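Side-chain contact in penicillin binding protein 2X (PDB 5U47), which probably forms peptide cross-links between glycan strands of septal peptidoglycan and is probably inactivated when beta-lactams acylate its active-site serine: residues Ser295-Lys298 with Val299-Leu302. The protein carries 1 engineered substitution. Residues are numbered along the deposited sequence; the frame is centred on the assembly and turned at random.
Sequences STMK and VMLL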
# COMPACT_ATOMS: atom_id res chain seq x y z
N SER A 295 4.88 -22.44 0.79
CA SER A 295 3.82 -23.20 0.12
C SER A 295 2.59 -22.53 -0.48
O SER A 295 1.86 -23.21 -1.20
CB SER A 295 3.43 -24.41 0.98
OG SER A 295 4.46 -25.34 0.88
N THR A 296 2.35 -21.25 -0.23
CA THR A 296 1.25 -20.56 -0.89
C THR A 296 1.60 -20.45 -2.37
O THR A 296 0.70 -20.31 -3.20
CB THR A 296 1.01 -19.15 -0.32
OG1 THR A 296 2.25 -18.43 -0.33
CG2 THR A 296 0.49 -19.24 1.10
N MET A 297 2.89 -20.55 -2.68
CA MET A 297 3.34 -20.50 -4.07
C MET A 297 2.83 -21.73 -4.86
O MET A 297 2.73 -21.67 -6.06
CB MET A 297 4.87 -20.37 -4.18
CG MET A 297 5.41 -20.24 -5.60
SD MET A 297 4.89 -18.75 -6.50
CE MET A 297 5.81 -17.49 -5.63
N LYS A 298 2.48 -22.81 -4.16
CA LYS A 298 1.91 -24.00 -4.80
C LYS A 298 0.58 -23.70 -5.49
O LYS A 298 0.14 -24.48 -6.32
CB LYS A 298 1.70 -25.13 -3.78
CG LYS A 298 2.98 -25.62 -3.13
CD LYS A 298 2.75 -26.72 -2.11
CE LYS A 298 4.11 -27.28 -1.66
NZ LYS A 298 4.07 -28.01 -0.38
N VAL A 299 -0.06 -22.58 -5.14
CA VAL A 299 -1.31 -22.16 -5.78
C VAL A 299 -0.94 -21.82 -7.23
O VAL A 299 -1.60 -22.30 -8.16
CB VAL A 299 -1.96 -20.95 -5.07
CG1 VAL A 299 -3.16 -20.41 -5.83
CG2 VAL A 299 -2.41 -21.33 -3.66
N MET A 300 0.10 -21.01 -7.40
CA MET A 300 0.56 -20.64 -8.74
C MET A 300 1.02 -21.89 -9.50
O MET A 300 0.68 -22.05 -10.67
CB MET A 300 1.72 -19.64 -8.68
CG MET A 300 1.40 -18.19 -8.35
SD MET A 300 0.65 -17.81 -6.76
CE MET A 300 -1.07 -17.89 -7.18
N LEU A 301 1.77 -22.76 -8.81
CA LEU A 301 2.28 -23.99 -9.42
C LEU A 301 1.18 -24.86 -9.96
O LEU A 301 1.23 -25.29 -11.10
CB LEU A 301 3.07 -24.83 -8.42
CG LEU A 301 3.54 -26.16 -9.07
CD1 LEU A 301 4.72 -25.92 -10.00
CD2 LEU A 301 3.90 -27.17 -8.04
N LEU A 302 0.20 -25.15 -9.10
CA LEU A 302 -0.94 -25.96 -9.47
C LEU A 302 -1.71 -25.36 -10.64
O LEU A 302 -2.10 -26.09 -11.55
CB LEU A 302 -1.88 -26.14 -8.29
CG LEU A 302 -3.14 -26.97 -8.54
CD1 LEU A 302 -2.78 -28.39 -8.94
CD2 LEU A 302 -4.02 -27.00 -7.31
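Met297 and Met300 meet within the first turns of helix 297-308, a local contact where a 3-10 turn passes into alpha-helix in the transpeptidase domain. SD of Met297 lies 3.9 Å from CB of Met300, and the two thioether chains cross at about a right angle. Met297 gets there because its CG stands anti to the backbone N (chi1 -177°) and the bend at chi2 then brings SD beside Met300. The backbone records the change of helix type: Val299 N bonds to Thr296 O three residues back, at 3.1 Å, whereas Leu301 N reaches Met297 O, four back, at 3.1 Å. Leu302 N continues the alpha pattern to Lys298 O at 2.9 Å. Within the leading turn, the extended Lys298 side chain lets NZ donate a 3.0 Å hydrogen bond to Ser295 OG. This pairing matches the SxxK motif of penicillin-binding proteins, whose serine is the probable acylation site; Lys298 NZ is hydrogen-bonded as well to Ser354 OG, its strongest polar partner, and to Asn356 OD1. Around this buried start, helix 356-366 packs on Lys298 and Leu301, helix 416-427 on Thr296, Val299 and Met300, and helix 463-478 on Val299 and Leu302.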